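Local coordinates for protein RNA-dependent RNA polymerase (Dera Ghazi Khan orthonairovirus, PDB 6DX2) that carries at its N-terminal end a viral ovarian tumor (vOTU) domain cysteine protease with deubiquitinase activity, and as a whole probably acts as the viral RNA-directed RNA polymerase, at residues A[17-22]-A[130-135]; A[25-30]-A[119-124]. All coordinates share one frame; numbering follows the deposited sequence.

How the contacts relate
Both contacts involve the mixed beta sheet of the vOTU domain, and their centres lie about 16 Å apart. In contact 1, strand 18-21 is added to strand 127-133 by antiparallel pairing. In contact 2 the chain that continues from strand 18-21, residues 25-30, leaves the sheet and folds against the end of neighbouring strand 116-121 and the turn after it. The two meet directly where Ala130 CB packs 3.5 Å from Trp119 CE3, since strands 116-121 and 127-133 follow each other in the chain and are neighbours in the sheet. In sequence, contact 2 is nested inside the loop that contact 1 closes.

Contact 1 of 2, residues A[17-22]-A[130-135]; sequences GVYNSE and ATKYGP
Bends at chi3 (85°) and chi4 (84°) curl the Lys132 chain so that its end comes over one face of the Tyr19 ring. On the other strand, chi1 of -55° sets Tyr19 CG beside the backbone N and anti to the carbonyl carbon. The result is a cation-pi contact, Lys132 NZ lying 3.8 Å from the Tyr19 ring centroid and close to the ring normal, with CE also over that face. The same ammonium donates to the carbonyl O of Gly134, NZ to O 2.8 Å, and outside the segments to Gly136 O, so two carbonyls and a ring fix it, and Trp11 adds a second cation-pi partner.

Beneath these side chains the strands run antiparallel. Tyr19 and Lys132 form a hydrogen-bonded pair: Tyr19 N reaches Lys132 O at 2.9 Å, nearly straight, and Lys132 N returns to Tyr19 O at 2.8 Å. Ser21 N gives a third bond to Ala130 O, 3.0 Å. A water then extends the pairing, donating to Ser21 O at 2.6 Å and accepting from Ala130 N.

Val18, Thr131 and Tyr133 pack on the other face. Val18 CG1 presses tightly on Thr131 CG2 (3.3 Å) and also makes an off-centre CH-pi contact with the Tyr133 ring, 4.2 Å from its centroid.

This pairing lies toward one side of the sheet: Asn20 bonds through its backbone to Gln12 in outermost strand 12-13, Thr131 bonds likewise to Leu118 in strand 116-121, and the Tyr133 ring rests on helix 102-112.

Contact 2 of 2, residues A[25-30]-A[119-124]; sequences FNLNDY and WEADVS
Phe25, Leu27 and Asn26 meet Trp119, Ala121 and Ser124 where an irregular loop, 25-30, folds against the end of strand 116-121 in the OTU-fold sheet.

The aromatic part is an offset edge-to-face pair. The Phe25 edge is directed at the face of the Trp119 six-membered ring, with centroids 5.5 Å apart and planes at 81°. Its leading atom is Phe25 CZ, which comes within 3.5 Å of Trp119 CZ3. Phe25 leaves its backbone facing away from the strand, yet chi1 of 60° puts CG between the backbone N and carbonyl carbon and swings the ring back to the indole. Phe31 also meets the indole, and Trp119 NE1 is satisfied by Asn143 OD1 in the adjacent strand 142-147, a bond that helps fix the turn of the ring.

Aliphatic packing falls to Leu27, whose two methyls meet different residues. CD2 lies above the indole plane, displaced toward the rim, and touches Trp119 CB at 4.1 Å, while CD1 meets Ala121 CB at 3.9 Å. Both Phe25 and Leu27 also touch Val127 of strand 127-133.

Polar bonds hold the far end. Asn26 builds an Asx turn, its OD1 accepting from Asn28 N (3.0 Å), and the backbone bond from Asp29 N to Asn26 O tightens the bend. This uses one end of the amide; the other, ND2, donates to Asn126 OD1. Asp122 OD2 receives Asn126 N and, weakly, Ser124 N, so the turn after the strand is braced too. Joining the two turns, Asn26 ND2 donates a somewhat bent hydrogen bond to Ser124 O, 2.9 Å, with the acceptor only 8° out of the Asn26 amide plane.

Contact 1 of 2, residues A[17-22]-A[130-135]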
loop_
_atom_site.group_PDB
_atom_site.type_symbol
_atom_site.label_atom_id
_atom_site.label_comp_id
_atom_site.label_asym_id
_atom_site.label_seq_id
_atom_site.Cartn_x
_atom_site.Cartn_y
_atom_site.Cartn_z
ATOM N N GLY A 17 6.260 11.050 8.547
ATOM C CA GLY A 17 6.993 9.949 7.975
ATOM C C GLY A 17 6.427 9.406 6.687
ATOM O O GLY A 17 6.838 8.316 6.257
ATOM N N VAL A 18 5.467 10.101 6.059
ATOM C CA VAL A 18 4.928 9.693 4.773
ATOM C C VAL A 18 5.621 10.512 3.700
ATOM O O VAL A 18 5.773 11.730 3.833
ATOM C CB VAL A 18 3.394 9.896 4.724
ATOM C CG1 VAL A 18 2.813 9.500 3.395
ATOM C CG2 VAL A 18 2.687 9.207 5.932
ATOM N N TYR A 19 6.078 9.852 2.654
ATOM C CA TYR A 19 6.761 10.544 1.585
ATOM C C TYR A 19 5.870 10.684 0.373
ATOM O O TYR A 19 5.081 9.779 0.037
ATOM C CB TYR A 19 7.991 9.797 1.137
ATOM C CG TYR A 19 8.997 9.458 2.204
ATOM C CD1 TYR A 19 8.781 8.382 3.044
ATOM C CD2 TYR A 19 10.224 10.162 2.276
ATOM C CE1 TYR A 19 9.724 7.985 3.974
ATOM C CE2 TYR A 19 11.202 9.786 3.231
ATOM C CZ TYR A 19 10.938 8.728 4.075
ATOM O OH TYR A 19 11.855 8.258 4.965
ATOM N N ASN A 20 6.062 11.793 -0.317
ATOM C CA ASN A 20 5.357 12.015 -1.557
ATOM C C ASN A 20 6.326 12.293 -2.702
ATOM O O ASN A 20 7.453 12.790 -2.520
ATOM C CB ASN A 20 4.333 13.156 -1.356
ATOM C CG ASN A 20 2.993 12.625 -0.785
ATOM O OD1 ASN A 20 2.206 11.963 -1.502
ATOM N ND2 ASN A 20 2.742 12.885 0.512
ATOM N N SER A 21 5.886 11.910 -3.894
ATOM C CA SER A 21 6.718 12.180 -5.047
ATOM C C SER A 21 5.842 12.715 -6.161
ATOM O O SER A 21 4.739 12.210 -6.400
ATOM C CB SER A 21 7.477 10.945 -5.511
ATOM O OG SER A 21 8.421 11.342 -6.507
ATOM N N GLU A 22 6.355 13.763 -6.802
ATOM C CA GLU A 22 5.718 14.452 -7.912
ATOM C C GLU A 22 6.166 13.932 -9.265
ATOM O O GLU A 22 5.545 14.274 -10.269
ATOM C CB GLU A 22 6.019 15.955 -7.844
ATOM C CG GLU A 22 5.629 16.633 -6.538
ATOM C CD GLU A 22 5.347 18.109 -6.729
ATOM O OE1 GLU A 22 4.538 18.440 -7.622
ATOM O OE2 GLU A 22 5.932 18.939 -5.996
ATOM N N ALA A 130 2.321 9.705 -6.024
ATOM C CA ALA A 130 2.972 8.545 -5.403
ATOM C C ALA A 130 3.194 8.837 -3.931
ATOM O O ALA A 130 3.667 9.926 -3.574
ATOM C CB ALA A 130 4.289 8.174 -6.031
ATOM N N THR A 131 2.862 7.867 -3.086
ATOM C CA THR A 131 2.962 8.038 -1.637
ATOM C C THR A 131 3.684 6.839 -1.077
ATOM O O THR A 131 3.327 5.711 -1.379
ATOM C CB THR A 131 1.581 8.174 -1.015
ATOM O OG1 THR A 131 0.874 9.221 -1.687
ATOM C CG2 THR A 131 1.679 8.555 0.427
ATOM N N LYS A 132 4.725 7.071 -0.284
ATOM C CA LYS A 132 5.557 5.980 0.181
ATOM C C LYS A 132 5.474 5.937 1.698
ATOM O O LYS A 132 5.675 6.955 2.374
ATOM C CB LYS A 132 6.979 6.171 -0.299
ATOM C CG LYS A 132 7.989 5.159 0.275
ATOM C CD LYS A 132 9.349 5.229 -0.479
ATOM C CE LYS A 132 10.203 6.354 0.165
ATOM N NZ LYS A 132 10.952 5.852 1.406
ATOM N N TYR A 133 5.194 4.758 2.224
ATOM C CA TYR A 133 5.056 4.537 3.662
ATOM C C TYR A 133 6.244 3.679 4.069
ATOM O O TYR A 133 6.341 2.531 3.642
ATOM C CB TYR A 133 3.748 3.821 3.980
ATOM C CG TYR A 133 2.558 4.667 3.666
ATOM C CD1 TYR A 133 2.041 5.519 4.609
ATOM C CD2 TYR A 133 1.960 4.633 2.391
ATOM C CE1 TYR A 133 0.937 6.321 4.336
ATOM C CE2 TYR A 133 0.850 5.470 2.115
ATOM C CZ TYR A 133 0.394 6.296 3.083
ATOM O OH TYR A 133 -0.672 7.129 2.876
ATOM N N GLY A 134 7.162 4.243 4.831
ATOM C CA GLY A 134 8.365 3.526 5.223
ATOM C C GLY A 134 9.597 4.102 4.583
ATOM O O GLY A 134 9.542 4.763 3.553
ATOM N N PRO A 135 10.759 3.823 5.176
ATOM C CA PRO A 135 11.997 4.512 4.774
ATOM C C PRO A 135 12.747 3.871 3.626
ATOM O O PRO A 135 13.828 4.376 3.267
ATOM C CB PRO A 135 12.840 4.426 6.049
ATOM C CG PRO A 135 12.457 3.089 6.597
ATOM C CD PRO A 135 10.938 2.979 6.373
HETATM O O HOH W 1 2.380 12.678 -5.529
#

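Contact 2 of 2, residues A[25-30]-A[119-124]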
loop_
_atom_site.group_PDB
_atom_site.type_symbol
_atom_site.label_atom_id
_atom_site.label_comp_id
_atom_site.label_asym_id
_atom_site.label_seq_id
_atom_site.Cartn_x
_atom_site.Cartn_y
_atom_site.Cartn_z
ATOM N N PHE A 25 5.640 9.573 -14.666
ATOM C CA PHE A 25 6.157 8.680 -15.693
ATOM C C PHE A 25 5.106 7.597 -15.887
ATOM O O PHE A 25 4.163 7.476 -15.088
ATOM C CB PHE A 25 7.501 8.055 -15.284
ATOM C CG PHE A 25 7.407 7.248 -14.010
ATOM C CD1 PHE A 25 7.370 7.876 -12.767
ATOM C CD2 PHE A 25 7.306 5.875 -14.034
ATOM C CE1 PHE A 25 7.288 7.138 -11.617
ATOM C CE2 PHE A 25 7.192 5.150 -12.880
ATOM C CZ PHE A 25 7.183 5.758 -11.685
ATOM N N ASN A 26 5.341 6.730 -16.850
ATOM C CA ASN A 26 4.444 5.604 -17.060
ATOM C C ASN A 26 4.922 4.375 -16.285
ATOM O O ASN A 26 6.027 3.867 -16.520
ATOM C CB ASN A 26 4.282 5.275 -18.539
ATOM C CG ASN A 26 3.111 4.372 -18.741
ATOM O OD1 ASN A 26 3.250 3.168 -18.607
ATOM N ND2 ASN A 26 1.915 4.955 -18.950
ATOM N N LEU A 27 4.053 3.891 -15.390
ATOM C CA LEU A 27 4.356 2.725 -14.567
ATOM C C LEU A 27 4.902 1.572 -15.388
ATOM O O LEU A 27 5.818 0.863 -14.955
ATOM C CB LEU A 27 3.101 2.253 -13.836
ATOM C CG LEU A 27 2.667 3.196 -12.722
ATOM C CD1 LEU A 27 1.389 2.684 -12.125
ATOM C CD2 LEU A 27 3.808 3.306 -11.734
ATOM N N ASN A 28 4.321 1.332 -16.545
ATOM C CA ASN A 28 4.665 0.091 -17.203
ATOM C C ASN A 28 5.966 0.162 -17.978
ATOM O O ASN A 28 6.333 -0.832 -18.597
ATOM C CB ASN A 28 3.502 -0.330 -18.058
ATOM C CG ASN A 28 2.324 -0.786 -17.191
ATOM O OD1 ASN A 28 1.211 -0.308 -17.363
ATOM N ND2 ASN A 28 2.594 -1.699 -16.216
ATOM N N ASP A 29 6.662 1.293 -17.931
ATOM C CA ASP A 29 8.032 1.314 -18.392
ATOM C C ASP A 29 8.991 0.742 -17.371
ATOM O O ASP A 29 10.130 0.409 -17.719
ATOM C CB ASP A 29 8.424 2.740 -18.772
ATOM C CG ASP A 29 7.810 3.162 -20.089
ATOM O OD1 ASP A 29 7.497 2.254 -20.912
ATOM O OD2 ASP A 29 7.626 4.388 -20.271
ATOM N N TYR A 30 8.561 0.595 -16.134
ATOM C CA TYR A 30 9.451 0.181 -15.059
ATOM C C TYR A 30 8.938 -1.015 -14.309
ATOM O O TYR A 30 9.733 -1.699 -13.662
ATOM C CB TYR A 30 9.662 1.339 -14.053
ATOM C CG TYR A 30 10.279 2.510 -14.758
ATOM C CD1 TYR A 30 11.663 2.628 -14.883
ATOM C CD2 TYR A 30 9.483 3.465 -15.357
ATOM C CE1 TYR A 30 12.223 3.689 -15.571
ATOM C CE2 TYR A 30 10.026 4.520 -16.043
ATOM C CZ TYR A 30 11.394 4.629 -16.157
ATOM O OH TYR A 30 11.908 5.702 -16.857
ATOM N N TRP A 119 1.036 3.901 -5.894
ATOM C CA TRP A 119 1.207 4.666 -7.115
ATOM C C TRP A 119 -0.194 4.903 -7.661
ATOM O O TRP A 119 -0.823 3.991 -8.206
ATOM C CB TRP A 119 2.022 3.878 -8.138
ATOM C CG TRP A 119 3.423 3.502 -7.683
ATOM C CD1 TRP A 119 3.808 2.324 -7.068
ATOM C CD2 TRP A 119 4.611 4.291 -7.820
ATOM N NE1 TRP A 119 5.162 2.320 -6.863
ATOM C CE2 TRP A 119 5.680 3.517 -7.305
ATOM C CE3 TRP A 119 4.876 5.563 -8.342
ATOM C CZ2 TRP A 119 6.980 3.982 -7.223
ATOM C CZ3 TRP A 119 6.220 6.032 -8.286
ATOM C CH2 TRP A 119 7.237 5.244 -7.739
ATOM N N GLU A 120 -0.696 6.124 -7.523
ATOM C CA GLU A 120 -1.977 6.464 -8.118
ATOM C C GLU A 120 -1.760 6.800 -9.576
ATOM O O GLU A 120 -1.001 7.721 -9.914
ATOM C CB GLU A 120 -2.644 7.610 -7.365
ATOM C CG GLU A 120 -3.347 7.067 -6.102
ATOM C CD GLU A 120 -3.702 8.127 -5.070
ATOM O OE1 GLU A 120 -3.153 8.064 -3.940
ATOM O OE2 GLU A 120 -4.535 9.008 -5.387
ATOM N N ALA A 121 -2.503 6.073 -10.441
ATOM C CA ALA A 121 -2.337 6.086 -11.875
ATOM C C ALA A 121 -3.638 6.500 -12.529
ATOM O O ALA A 121 -4.731 6.166 -12.037
ATOM C CB ALA A 121 -1.937 4.684 -12.399
ATOM N N ASP A 122 -3.526 7.177 -13.679
ATOM C CA ASP A 122 -4.708 7.333 -14.515
ATOM C C ASP A 122 -4.932 6.085 -15.391
ATOM O O ASP A 122 -4.196 5.092 -15.317
ATOM C CB ASP A 122 -4.607 8.601 -15.370
ATOM C CG ASP A 122 -3.423 8.569 -16.358
ATOM O OD1 ASP A 122 -3.007 9.661 -16.811
ATOM O OD2 ASP A 122 -2.905 7.476 -16.675
ATOM N N VAL A 123 -5.973 6.146 -16.228
ATOM C CA VAL A 123 -6.374 4.994 -17.044
ATOM C C VAL A 123 -5.269 4.586 -18.011
ATOM O O VAL A 123 -5.200 3.427 -18.434
ATOM C CB VAL A 123 -7.694 5.276 -17.804
ATOM C CG1 VAL A 123 -8.848 5.401 -16.830
ATOM C CG2 VAL A 123 -7.581 6.521 -18.648
ATOM N N SER A 124 -4.392 5.511 -18.371
ATOM C CA SER A 124 -3.272 5.178 -19.236
ATOM C C SER A 124 -2.015 4.793 -18.449
ATOM O O SER A 124 -0.941 4.679 -19.049
ATOM C CB SER A 124 -2.987 6.343 -20.180
ATOM O OG SER A 124 -4.204 6.917 -20.632
#